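Local atomic coordinates of succinate-semialdehyde dehydrogenase (PDB entry 4OGD), a protein that probably oxidises succinic semialdehyde to succinate with NADP+ as cofactor, as an enzyme of the aldehyde dehydrogenase family. Residues Y7-E12 and I335-H340; L328-E333 and F341-I346; H15-M20 and C160-Q165; G75-E80 and P298-A303. All blocks are in the same frame, centred on the assembly; numbering follows the deposited sequence.

Contact 1: Y7-E12 and I335-H340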
loop_
_atom_site.group_PDB
_atom_site.type_symbol
_atom_site.label_atom_id
_atom_site.label_comp_id
_atom_site.label_asym_id
_atom_site.label_seq_id
_atom_site.Cartn_x
_atom_site.Cartn_y
_atom_site.Cartn_z
ATOM N N TYR A 7 27.692 -20.610 12.359
ATOM C CA TYR A 7 28.444 -19.428 12.777
ATOM C C TYR A 7 29.355 -18.939 11.652
ATOM O O TYR A 7 30.249 -19.669 11.222
ATOM C CB TYR A 7 29.285 -19.780 14.008
ATOM C CG TYR A 7 29.910 -18.613 14.741
ATOM C CD1 TYR A 7 29.431 -17.320 14.586
ATOM C CD2 TYR A 7 30.987 -18.814 15.598
ATOM C CE1 TYR A 7 30.007 -16.260 15.264
ATOM C CE2 TYR A 7 31.573 -17.758 16.279
ATOM C CZ TYR A 7 31.076 -16.488 16.112
ATOM O OH TYR A 7 31.651 -15.446 16.789
ATOM N N PRO A 8 29.128 -17.713 11.157
ATOM C CA PRO A 8 29.952 -17.220 10.047
ATOM C C PRO A 8 31.435 -17.031 10.371
ATOM O O PRO A 8 32.218 -16.839 9.449
ATOM C CB PRO A 8 29.305 -15.866 9.715
ATOM C CG PRO A 8 27.889 -16.038 10.111
ATOM C CD PRO A 8 27.959 -16.843 11.392
ATOM N N TYR A 9 31.823 -17.057 11.642
ATOM C CA TYR A 9 33.229 -16.871 11.971
ATOM C C TYR A 9 34.007 -18.175 11.844
ATOM O O TYR A 9 35.180 -18.163 11.485
ATOM C CB TYR A 9 33.389 -16.278 13.371
ATOM C CG TYR A 9 34.824 -16.108 13.818
ATOM C CD1 TYR A 9 35.745 -15.444 13.021
ATOM C CD2 TYR A 9 35.247 -16.590 15.049
ATOM C CE1 TYR A 9 37.059 -15.282 13.422
ATOM C CE2 TYR A 9 36.554 -16.430 15.463
ATOM C CZ TYR A 9 37.455 -15.775 14.645
ATOM O OH TYR A 9 38.764 -15.609 15.047
ATOM N N THR A 10 33.340 -19.292 12.116
ATOM C CA THR A 10 33.991 -20.601 12.135
ATOM C C THR A 10 33.434 -21.546 11.078
ATOM O O THR A 10 34.003 -22.614 10.834
ATOM C CB THR A 10 33.839 -21.279 13.506
ATOM O OG1 THR A 10 32.449 -21.531 13.767
ATOM C CG2 THR A 10 34.427 -20.409 14.611
ATOM N N ASN A 11 32.319 -21.146 10.463
ATOM C CA ASN A 11 31.605 -21.963 9.480
ATOM C C ASN A 11 31.136 -23.279 10.080
ATOM O O ASN A 11 31.072 -24.297 9.395
ATOM C CB ASN A 11 32.452 -22.204 8.217
ATOM C CG ASN A 11 31.608 -22.594 7.012
ATOM O OD1 ASN A 11 30.481 -22.122 6.852
ATOM N ND2 ASN A 11 32.146 -23.470 6.166
ATOM N N GLU A 12 30.801 -23.248 11.366
ATOM C CA GLU A 12 30.397 -24.451 12.082
ATOM C C GLU A 12 28.933 -24.443 12.547
ATOM O O GLU A 12 28.395 -23.412 12.953
ATOM C CB GLU A 12 31.354 -24.702 13.250
ATOM C CG GLU A 12 30.736 -24.730 14.638
ATOM C CD GLU A 12 31.780 -24.999 15.708
ATOM O OE1 GLU A 12 31.437 -25.000 16.913
ATOM O OE2 GLU A 12 32.956 -25.207 15.337
ATOM N N ILE A 335 41.225 -12.898 2.149
ATOM C CA ILE A 335 41.517 -13.166 3.552
ATOM C C ILE A 335 41.508 -14.674 3.767
ATOM O O ILE A 335 40.503 -15.344 3.524
ATOM C CB ILE A 335 40.499 -12.480 4.495
ATOM C CG1 ILE A 335 40.741 -10.967 4.513
ATOM C CG2 ILE A 335 40.614 -13.038 5.916
ATOM C CD1 ILE A 335 39.627 -10.161 5.180
ATOM N N ASP A 336 42.642 -15.214 4.198
ATOM C CA ASP A 336 42.767 -16.653 4.377
ATOM C C ASP A 336 42.266 -17.055 5.759
ATOM O O ASP A 336 43.010 -17.008 6.737
ATOM C CB ASP A 336 44.227 -17.072 4.180
ATOM C CG ASP A 336 44.461 -18.541 4.465
ATOM O OD1 ASP A 336 43.527 -19.347 4.267
ATOM O OD2 ASP A 336 45.585 -18.887 4.884
ATOM N N HIS A 337 40.996 -17.447 5.831
ATOM C CA HIS A 337 40.353 -17.806 7.091
ATOM C C HIS A 337 39.061 -18.551 6.763
ATOM O O HIS A 337 38.404 -18.238 5.772
ATOM C CB HIS A 337 40.052 -16.543 7.903
ATOM C CG HIS A 337 39.641 -16.814 9.318
ATOM N ND1 HIS A 337 38.370 -17.222 9.661
ATOM C CD2 HIS A 337 40.336 -16.738 10.477
ATOM C CE1 HIS A 337 38.299 -17.388 10.969
ATOM N NE2 HIS A 337 39.480 -17.102 11.488
ATOM N N PRO A 338 38.692 -19.557 7.576
ATOM C CA PRO A 338 37.484 -20.324 7.245
ATOM C C PRO A 338 36.191 -19.517 7.352
ATOM O O PRO A 338 35.198 -19.896 6.732
ATOM C CB PRO A 338 37.490 -21.467 8.269
ATOM C CG PRO A 338 38.413 -21.020 9.352
ATOM C CD PRO A 338 39.444 -20.164 8.687
ATOM N N GLY A 339 36.212 -18.435 8.125
ATOM C CA GLY A 339 35.068 -17.543 8.235
ATOM C C GLY A 339 34.823 -16.813 6.928
ATOM O O GLY A 339 35.722 -16.697 6.106
ATOM N N HIS A 340 33.614 -16.302 6.730
ATOM C CA HIS A 340 33.260 -15.730 5.430
ATOM C C HIS A 340 33.742 -14.291 5.245
ATOM O O HIS A 340 32.954 -13.393 4.940
ATOM C CB HIS A 340 31.750 -15.822 5.223
ATOM C CG HIS A 340 31.182 -17.161 5.579
ATOM N ND1 HIS A 340 31.632 -18.334 5.010
ATOM C CD2 HIS A 340 30.218 -17.514 6.461
ATOM C CE1 HIS A 340 30.962 -19.351 5.520
ATOM N NE2 HIS A 340 30.098 -18.881 6.402
#
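Pro8 and Gly339 lie at the tight heart of this contact, where two loops meet almost backbone to backbone. Pro8 O accepts a hydrogen bond from His340 N (3.1 Å), with the donor almost straight ahead of the carbonyl. Tyr9 O comes within 3.3 Å of Gly339 CA, a closeness that the bare glycine backbone permits. The same oxygen lies at the edge of the His337 ring, near its plane, 3.3 Å from CE1. With CG anti to the backbone N (chi1 177°), the first bond of the Tyr9 side chain points away, yet its ring ends beside His337. The two rings are nearly parallel, planes at 19°, but slid apart until they barely overlap. His337 ND1 is used within its own loop, accepting from Gly339 N at 2.9 Å. Asn11 OD1 closely meets the edge of the His340 ring, 3.1 Å from CE1, its amide turned 80° from that ring. The outer side is looser: Pro338 is exposed, its CB no nearer than 4.5 Å to Thr10 O. Residues 7-12 form the turn between strands 4-7 and 12-16, with Tyr7 O taking both Thr10 N and Asn11 N; residues 335-340 belong to the loop leading to strand 345-348. Because ND1 of His337 acts as an acceptor, a neutral ring would carry its proton on NE2, and its CE1-H is probably polarised toward Tyr9 O.

Contact 2: L328-E333 and F341-I346; sequences LVYGGE and FVMPTI
Met343 is the main bump here, and Tyr330, Gly331 and Glu333 form the hollow that takes it. Its CG sits between the backbone N and the carbonyl carbon (chi1 89°), and a bend at chi3 folds CE back over Gly331 CA, 3.6 Å away. The same methyl approaches the far end of the Tyr330 ring, 3.8 Å from CZ, the two side chains crossing at about a right angle. Behind it, SD rests against Glu333 and takes a weak hydrogen bond from Glu333 N. A second bump is Ile346: its CD1 packs on Tyr330 CB, while CG2 fits against Val329 CB at 3.8 Å. Thr345 turns its two branches to different uses, CG2 meeting Leu328 CD1 at 3.7 Å and OG1 donating to Met343 O while receiving a weak bond from Gly332 N. Helix 276-288 packs on Tyr330 and Ile346, and helix 308-323 touches Leu328 and Thr345. The edge strand 327-330 of the seven-stranded sheet pairs antiparallel with its neighbour 345-348, interrupted by a classic beta bulge: Val329 N and Tyr330 N both donate to Ile346 O, from the same face of its plane, and Ile346 N returns a bond to Tyr330 O at 2.8 Å. Where the strands part, a water bridges Glu333 O and Met343 N. The carbonyls fare unequally: Ile346 O takes two N-H groups at the bulge, whereas Pro344 O is buried without a hydrogen-bond partner and has the ring carbon Tyr330 CE2 3.4 Å away.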
loop_
_atom_site.group_PDB
_atom_site.type_symbol
_atom_site.label_atom_id
_atom_site.label_comp_id
_atom_site.label_asym_id
_atom_site.label_seq_id
_atom_site.Cartn_x
_atom_site.Cartn_y
_atom_site.Cartn_z
ATOM N N LEU A 328 40.682 -0.846 -9.454
ATOM C CA LEU A 328 40.870 -1.304 -8.080
ATOM C C LEU A 328 41.729 -0.294 -7.337
ATOM O O LEU A 328 42.938 -0.192 -7.567
ATOM C CB LEU A 328 41.501 -2.699 -8.025
ATOM C CG LEU A 328 41.631 -3.299 -6.615
ATOM C CD1 LEU A 328 40.268 -3.468 -5.954
ATOM C CD2 LEU A 328 42.356 -4.633 -6.647
ATOM N N VAL A 329 41.091 0.467 -6.457
ATOM C CA VAL A 329 41.757 1.533 -5.720
ATOM C C VAL A 329 42.457 0.995 -4.478
ATOM O O VAL A 329 43.582 1.391 -4.157
ATOM C CB VAL A 329 40.750 2.632 -5.325
ATOM C CG1 VAL A 329 41.364 3.619 -4.348
ATOM C CG2 VAL A 329 40.224 3.353 -6.567
ATOM N N TYR A 330 41.789 0.084 -3.781
ATOM C CA TYR A 330 42.337 -0.478 -2.550
ATOM C C TYR A 330 41.746 -1.846 -2.256
ATOM O O TYR A 330 40.577 -2.097 -2.540
ATOM C CB TYR A 330 42.075 0.454 -1.360
ATOM C CG TYR A 330 42.439 -0.189 -0.040
ATOM C CD1 TYR A 330 43.763 -0.255 0.373
ATOM C CD2 TYR A 330 41.464 -0.757 0.778
ATOM C CE1 TYR A 330 44.106 -0.851 1.560
ATOM C CE2 TYR A 330 41.799 -1.361 1.967
ATOM C CZ TYR A 330 43.119 -1.401 2.353
ATOM O OH TYR A 330 43.461 -1.997 3.541
ATOM N N GLY A 331 42.559 -2.732 -1.683
ATOM C CA GLY A 331 42.066 -4.000 -1.185
ATOM C C GLY A 331 41.866 -5.038 -2.267
ATOM O O GLY A 331 42.687 -5.177 -3.179
ATOM N N GLY A 332 40.774 -5.785 -2.155
ATOM C CA GLY A 332 40.452 -6.807 -3.132
ATOM C C GLY A 332 41.300 -8.058 -3.006
ATOM O O GLY A 332 41.259 -8.928 -3.873
ATOM N N GLU A 333 42.074 -8.154 -1.929
ATOM C CA GLU A 333 42.913 -9.322 -1.700
ATOM C C GLU A 333 42.205 -10.289 -0.772
ATOM O O GLU A 333 41.471 -9.870 0.118
ATOM C CB GLU A 333 44.234 -8.916 -1.052
ATOM C CG GLU A 333 44.929 -7.741 -1.703
ATOM C CD GLU A 333 45.985 -7.144 -0.795
ATOM O OE1 GLU A 333 45.940 -5.919 -0.549
ATOM O OE2 GLU A 333 46.852 -7.904 -0.315
ATOM N N PHE A 341 35.045 -14.075 5.398
ATOM C CA PHE A 341 35.609 -12.725 5.372
ATOM C C PHE A 341 35.874 -12.152 3.976
ATOM O O PHE A 341 36.383 -12.841 3.084
ATOM C CB PHE A 341 36.906 -12.676 6.183
ATOM C CG PHE A 341 36.696 -12.748 7.672
ATOM C CD1 PHE A 341 36.335 -11.617 8.383
ATOM C CD2 PHE A 341 36.869 -13.941 8.356
ATOM C CE1 PHE A 341 36.140 -11.666 9.747
ATOM C CE2 PHE A 341 36.674 -14.009 9.729
ATOM C CZ PHE A 341 36.310 -12.864 10.427
ATOM N N VAL A 342 35.537 -10.877 3.811
ATOM C CA VAL A 342 35.896 -10.098 2.629
ATOM C C VAL A 342 36.590 -8.835 3.128
ATOM O O VAL A 342 36.075 -8.146 4.011
ATOM C CB VAL A 342 34.634 -9.727 1.800
ATOM C CG1 VAL A 342 34.984 -8.780 0.644
ATOM C CG2 VAL A 342 33.954 -10.984 1.277
ATOM N N MET A 343 37.774 -8.528 2.606
ATOM C CA MET A 343 38.463 -7.330 3.081
ATOM C C MET A 343 37.837 -6.078 2.481
ATOM O O MET A 343 37.278 -6.131 1.382
ATOM C CB MET A 343 39.971 -7.380 2.792
ATOM C CG MET A 343 40.395 -6.828 1.449
ATOM S SD MET A 343 42.202 -6.730 1.328
ATOM C CE MET A 343 42.526 -5.188 2.170
ATOM N N PRO A 344 37.901 -4.958 3.214
ATOM C CA PRO A 344 37.417 -3.681 2.682
ATOM C C PRO A 344 38.101 -3.397 1.353
ATOM O O PRO A 344 39.322 -3.509 1.242
ATOM C CB PRO A 344 37.852 -2.676 3.745
ATOM C CG PRO A 344 37.905 -3.482 5.008
ATOM C CD PRO A 344 38.442 -4.813 4.576
ATOM N N THR A 345 37.308 -3.065 0.344
ATOM C CA THR A 345 37.807 -2.942 -1.013
ATOM C C THR A 345 37.211 -1.665 -1.585
ATOM O O THR A 345 36.054 -1.354 -1.311
ATOM C CB THR A 345 37.359 -4.156 -1.845
ATOM O OG1 THR A 345 37.878 -5.357 -1.255
ATOM C CG2 THR A 345 37.838 -4.051 -3.289
ATOM N N ILE A 346 38.001 -0.904 -2.340
ATOM C CA ILE A 346 37.504 0.323 -2.947
ATOM C C ILE A 346 37.664 0.234 -4.453
ATOM O O ILE A 346 38.739 -0.106 -4.944
ATOM C CB ILE A 346 38.254 1.572 -2.437
ATOM C CG1 ILE A 346 38.141 1.665 -0.913
ATOM C CG2 ILE A 346 37.698 2.844 -3.099
ATOM C CD1 ILE A 346 39.012 2.736 -0.281
HETATM O O HOH W 1 38.716 -10.120 0.361
#

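Contact 3: H15-M20 and C160-Q165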
loop_
_atom_site.group_PDB
_atom_site.type_symbol
_atom_site.label_atom_id
_atom_site.label_comp_id
_atom_site.label_asym_id
_atom_site.label_seq_id
_atom_site.Cartn_x
_atom_site.Cartn_y
_atom_site.Cartn_z
ATOM N N HIS A 15 23.128 -24.944 15.614
ATOM C CA HIS A 15 21.751 -25.382 15.832
ATOM C C HIS A 15 21.144 -25.901 14.527
ATOM O O HIS A 15 21.456 -25.409 13.436
ATOM C CB HIS A 15 20.869 -24.225 16.326
ATOM C CG HIS A 15 21.365 -23.533 17.560
ATOM N ND1 HIS A 15 21.374 -24.128 18.804
ATOM C CD2 HIS A 15 21.814 -22.268 17.746
ATOM C CE1 HIS A 15 21.839 -23.272 19.696
ATOM N NE2 HIS A 15 22.114 -22.134 19.080
ATOM N N THR A 16 20.257 -26.881 14.642
ATOM C CA THR A 16 19.441 -27.294 13.507
ATOM C C THR A 16 17.995 -27.388 13.973
ATOM O O THR A 16 17.722 -27.863 15.074
ATOM C CB THR A 16 19.909 -28.626 12.891
ATOM O OG1 THR A 16 21.252 -28.483 12.406
ATOM C CG2 THR A 16 19.010 -29.016 11.725
ATOM N N PHE A 17 17.074 -26.902 13.149
ATOM C CA PHE A 17 15.679 -26.804 13.551
ATOM C C PHE A 17 14.799 -27.627 12.628
ATOM O O PHE A 17 15.091 -27.769 11.438
ATOM C CB PHE A 17 15.234 -25.337 13.559
ATOM C CG PHE A 17 16.058 -24.466 14.463
ATOM C CD1 PHE A 17 17.298 -24.005 14.057
ATOM C CD2 PHE A 17 15.604 -24.123 15.725
ATOM C CE1 PHE A 17 18.063 -23.214 14.882
ATOM C CE2 PHE A 17 16.371 -23.324 16.553
ATOM C CZ PHE A 17 17.597 -22.873 16.128
ATOM N N ASP A 18 13.733 -28.188 13.185
ATOM C CA ASP A 18 12.796 -28.973 12.395
ATOM C C ASP A 18 11.820 -28.067 11.674
ATOM O O ASP A 18 11.422 -27.025 12.196
ATOM C CB ASP A 18 12.025 -29.940 13.287
ATOM C CG ASP A 18 12.927 -30.949 13.958
ATOM O OD1 ASP A 18 13.821 -31.496 13.274
ATOM O OD2 ASP A 18 12.744 -31.184 15.170
ATOM N N ASN A 19 11.437 -28.466 10.468
ATOM C CA ASN A 19 10.452 -27.709 9.717
ATOM C C ASN A 19 9.056 -27.910 10.288
ATOM O O ASN A 19 8.733 -28.973 10.823
ATOM C CB ASN A 19 10.503 -28.071 8.232
ATOM C CG ASN A 19 11.523 -27.246 7.470
ATOM O OD1 ASN A 19 12.723 -27.344 7.725
ATOM N ND2 ASN A 19 11.050 -26.423 6.534
ATOM N N MET A 20 8.243 -26.866 10.201
ATOM C CA MET A 20 6.844 -26.924 10.606
ATOM C C MET A 20 6.017 -27.735 9.606
ATOM O O MET A 20 6.166 -27.583 8.395
ATOM C CB MET A 20 6.296 -25.497 10.718
ATOM C CG MET A 20 4.844 -25.398 11.147
ATOM S SD MET A 20 4.345 -23.675 11.381
ATOM C CE MET A 20 4.812 -23.376 13.084
ATOM N N CYS A 160 19.086 -17.353 10.061
ATOM C CA CYS A 160 18.933 -16.871 11.439
ATOM C C CYS A 160 17.754 -17.514 12.189
ATOM O O CYS A 160 16.888 -16.825 12.732
ATOM C CB CYS A 160 18.930 -15.335 11.522
ATOM S SG CYS A 160 17.655 -14.485 10.592
ATOM N N PRO A 161 17.735 -18.849 12.244
ATOM C CA PRO A 161 16.594 -19.509 12.878
ATOM C C PRO A 161 16.581 -19.373 14.399
ATOM O O PRO A 161 15.501 -19.389 14.972
ATOM C CB PRO A 161 16.768 -20.972 12.463
ATOM C CG PRO A 161 18.248 -21.131 12.283
ATOM C CD PRO A 161 18.756 -19.813 11.788
ATOM N N ARG A 162 17.737 -19.245 15.047
ATOM C CA ARG A 162 17.725 -19.047 16.498
ATOM C C ARG A 162 17.207 -17.654 16.854
ATOM O O ARG A 162 16.456 -17.493 17.819
ATOM C CB ARG A 162 19.106 -19.290 17.114
ATOM C CG ARG A 162 19.141 -19.131 18.630
ATOM C CD ARG A 162 18.222 -20.092 19.376
ATOM N NE ARG A 162 18.321 -19.822 20.807
ATOM C CZ ARG A 162 17.289 -19.695 21.634
ATOM N NH1 ARG A 162 16.048 -19.852 21.198
ATOM N NH2 ARG A 162 17.509 -19.425 22.915
ATOM N N SER A 163 17.582 -16.656 16.059
ATOM C CA SER A 163 17.045 -15.307 16.244
ATOM C C SER A 163 15.522 -15.352 16.148
ATOM O O SER A 163 14.817 -14.799 16.994
ATOM C CB SER A 163 17.619 -14.340 15.200
ATOM O OG SER A 163 19.042 -14.250 15.286
ATOM N N ALA A 164 15.018 -16.045 15.128
ATOM C CA ALA A 164 13.585 -16.099 14.868
ATOM C C ALA A 164 12.855 -16.832 15.974
ATOM O O ALA A 164 11.813 -16.386 16.453
ATOM C CB ALA A 164 13.324 -16.785 13.537
ATOM N N GLN A 165 13.392 -17.981 16.363
ATOM C CA GLN A 165 12.766 -18.779 17.407
ATOM C C GLN A 165 12.766 -18.044 18.749
ATOM O O GLN A 165 11.757 -18.026 19.458
ATOM C CB GLN A 165 13.511 -20.103 17.543
ATOM C CG GLN A 165 13.090 -20.922 18.751
ATOM C CD GLN A 165 13.992 -22.117 18.971
ATOM O OE1 GLN A 165 15.160 -21.975 19.354
ATOM N NE2 GLN A 165 13.457 -23.309 18.721
#
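Pro161, in the first turn of helix 161-173, meets Phe17 first. The pyrrolidine and the phenyl group cross at about a right angle, with Pro161 CG only 3.3 Å from Phe17 CE1, and the proline carbonyl carbon lies over one face of the aromatic ring. Phe185 also packs against both residues. Next comes Arg162, whose backbone N approaches Phe17 CZ at 3.8 Å and whose CB touches both Phe17 CZ (4.0 Å) and His15 CD2 (4.1 Å). Arg162 starts with CG anti to the backbone N and then bends at chi2 (60°), carrying its guanidinium away from the phenyl ring to a salt bridge with Glu169. The helix belongs to a beta-alpha-beta crossover, linking the parallel strands 152-155 and 181-183 of the six-stranded Rossmann-type sheet; residues 15-17 come from the small N-terminal hairpin, which is laid on the helix's N-terminal turn. Ser163 and Ala164 face other parts of the fold, Ser163 OG bonding to Asp73. One turn on from Pro161, Gln165 reaches back with CG anti to the backbone N (chi1 171°) and the chain extended beyond it. Its OE1 lies in the plane of the Phe17 ring, at the edge, 3.3 Å from CE2, and the amide is turned 74° from that ring. The same oxygen accepts a weak hydrogen bond from Arg162 NH1 (2.9 Å).

Contact 4: G75-E80 and P298-A303; sequences GKLFTE and PETTLA
Leu77 fills the middle of the contact with both of its methyl groups, and Ala303 closes the other end. The apolar packing comes first: Leu77 CD2 lies 3.7 Å from Thr300 CG2 and 3.9 Å from Ala303 CB, so it bridges the two residues. Although the leucine's CB does not head straight at the other segment, CG anti to the carbonyl carbon (chi1 -61°) swings the branched end onto it. A second group sets carbon against polar backbone. Leu77 CD1 rests 3.7 Å from Thr300 O and 4.0 Å from Thr301 C, while CD2 is 3.8 Å from Ala303 N, so the leucine covers the backbone of the loop as well as its side chains. Ala303 CB in turn presses to 3.2 Å from Gly75 O, a buried carbonyl with no hydrogen-bond partner. The polar side chains find their partners elsewhere: Lys76 NZ reaches Glu84 and the carbonyl of Asn132, Thr300 OG1 bonds to Asp294 O, and Thr301 OG1 takes Lys291 N. These bonds lie outside the two segments; between them, side-chain carbon meets both carbon and backbone polar atoms. Gly75 leaves helix 63-74 with positive phi (94°), and Leu77 stands at the N-cap of helix 78-103, where the chain starts its next helix. The packing is that of a short interhelical connection against a long loop, here the one between helices 276-288 and 308-323, within the aldehyde dehydrogenase fold.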
loop_
_atom_site.group_PDB
_atom_site.type_symbol
_atom_site.label_atom_id
_atom_site.label_comp_id
_atom_site.label_asym_id
_atom_site.label_seq_id
_atom_site.Cartn_x
_atom_site.Cartn_y
_atom_site.Cartn_z
ATOM N N GLY A 75 26.792 -13.450 12.125
ATOM C CA GLY A 75 28.172 -12.990 12.133
ATOM C C GLY A 75 28.488 -11.574 12.564
ATOM O O GLY A 75 29.667 -11.228 12.661
ATOM N N LYS A 76 27.476 -10.738 12.798
ATOM C CA LYS A 76 27.760 -9.329 13.052
ATOM C C LYS A 76 28.500 -9.129 14.357
ATOM O O LYS A 76 28.395 -9.951 15.270
ATOM C CB LYS A 76 26.501 -8.456 13.018
ATOM C CG LYS A 76 25.519 -8.657 14.162
ATOM C CD LYS A 76 24.445 -7.563 14.132
ATOM C CE LYS A 76 23.635 -7.573 12.829
ATOM N NZ LYS A 76 22.786 -6.341 12.671
ATOM N N LEU A 77 29.252 -8.036 14.431
ATOM C CA LEU A 77 29.965 -7.673 15.652
ATOM C C LEU A 77 29.010 -7.715 16.842
ATOM O O LEU A 77 27.869 -7.258 16.753
ATOM C CB LEU A 77 30.553 -6.273 15.517
ATOM C CG LEU A 77 31.564 -6.041 14.398
ATOM C CD1 LEU A 77 32.081 -4.612 14.468
ATOM C CD2 LEU A 77 32.699 -7.051 14.459
ATOM N N PHE A 78 29.457 -8.311 17.940
ATOM C CA PHE A 78 28.657 -8.372 19.158
ATOM C C PHE A 78 28.225 -6.978 19.618
ATOM O O PHE A 78 27.106 -6.796 20.094
ATOM C CB PHE A 78 29.463 -9.074 20.256
ATOM C CG PHE A 78 28.765 -9.156 21.590
ATOM C CD1 PHE A 78 27.719 -10.050 21.797
ATOM C CD2 PHE A 78 29.190 -8.367 22.653
ATOM C CE1 PHE A 78 27.093 -10.147 23.038
ATOM C CE2 PHE A 78 28.566 -8.459 23.901
ATOM C CZ PHE A 78 27.519 -9.347 24.090
ATOM N N THR A 79 29.112 -5.998 19.477
ATOM C CA THR A 79 28.789 -4.623 19.865
ATOM C C THR A 79 27.664 -4.055 19.005
ATOM O O THR A 79 26.796 -3.337 19.512
ATOM C CB THR A 79 30.014 -3.684 19.812
ATOM O OG1 THR A 79 30.642 -3.781 18.526
ATOM C CG2 THR A 79 31.017 -4.057 20.899
ATOM N N GLU A 80 27.682 -4.370 17.709
ATOM C CA GLU A 80 26.606 -3.935 16.818
ATOM C C GLU A 80 25.299 -4.607 17.201
ATOM O O GLU A 80 24.232 -3.985 17.157
ATOM C CB GLU A 80 26.932 -4.260 15.356
ATOM C CG GLU A 80 27.931 -3.318 14.700
ATOM C CD GLU A 80 28.166 -3.645 13.235
ATOM O OE1 GLU A 80 27.433 -4.498 12.691
ATOM O OE2 GLU A 80 29.085 -3.048 12.631
ATOM N N PRO A 298 35.898 -7.519 21.372
ATOM C CA PRO A 298 35.692 -6.064 21.328
ATOM C C PRO A 298 36.696 -5.313 20.445
ATOM O O PRO A 298 36.403 -4.196 20.022
ATOM C CB PRO A 298 35.851 -5.642 22.796
ATOM C CG PRO A 298 36.632 -6.757 23.436
ATOM C CD PRO A 298 36.157 -7.996 22.741
ATOM N N GLU A 299 37.852 -5.912 20.166
ATOM C CA GLU A 299 38.860 -5.284 19.314
ATOM C C GLU A 299 38.498 -5.372 17.826
ATOM O O GLU A 299 39.050 -4.645 17.003
ATOM C CB GLU A 299 40.231 -5.931 19.528
ATOM C CG GLU A 299 40.864 -5.686 20.887
ATOM C CD GLU A 299 42.216 -6.388 21.041
ATOM O OE1 GLU A 299 42.722 -6.970 20.052
ATOM O OE2 GLU A 299 42.776 -6.359 22.159
ATOM N N THR A 300 37.574 -6.267 17.487
ATOM C CA THR A 300 37.236 -6.520 16.089
ATOM C C THR A 300 36.327 -5.433 15.530
ATOM O O THR A 300 35.305 -5.097 16.131
ATOM C CB THR A 300 36.576 -7.887 15.923
ATOM O OG1 THR A 300 37.462 -8.905 16.416
ATOM C CG2 THR A 300 36.256 -8.157 14.460
ATOM N N THR A 301 36.705 -4.883 14.384
ATOM C CA THR A 301 35.943 -3.785 13.792
ATOM C C THR A 301 35.465 -4.120 12.382
ATOM O O THR A 301 34.914 -3.265 11.683
ATOM C CB THR A 301 36.732 -2.456 13.816
ATOM O OG1 THR A 301 37.963 -2.601 13.093
ATOM C CG2 THR A 301 37.038 -2.048 15.247
ATOM N N LEU A 302 35.668 -5.366 11.967
ATOM C CA LEU A 302 35.064 -5.850 10.724
ATOM C C LEU A 302 34.655 -7.314 10.868
ATOM O O LEU A 302 35.497 -8.185 11.107
ATOM C CB LEU A 302 36.003 -5.670 9.524
ATOM C CG LEU A 302 35.350 -6.038 8.187
ATOM C CD1 LEU A 302 34.258 -5.036 7.820
ATOM C CD2 LEU A 302 36.381 -6.128 7.082
ATOM N N ALA A 303 33.358 -7.576 10.723
ATOM C CA ALA A 303 32.796 -8.915 10.861
ATOM C C ALA A 303 32.938 -9.714 9.568
ATOM O O ALA A 303 33.123 -9.135 8.495
ATOM C CB ALA A 303 31.311 -8.813 11.262
#

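From the N terminus, residues 7-12 open contact 1 and the adjoining 15-20 open contact 3. Residues 75-80 open contact 4 before 160-165 close contact 3, so these two cross. Contact 4 closes at 298-303, joining the connection between helices 63-74 and 78-103 to the loop between helices 276-288 and 308-323. Contact 2 opens at 328-333, contact 1 closes at 335-340 and contact 2 at 341-346, joining edge strand 327-330 to strand 345-348; contacts 1 and 2 therefore cross, and contact 1 encloses both 3 and 4. Contact 3 ties the N-terminal hairpin to the Rossmann-type half, contact 1 to the half built on the seven-stranded sheet. Phe341 packs against Tyr9 and Ala303.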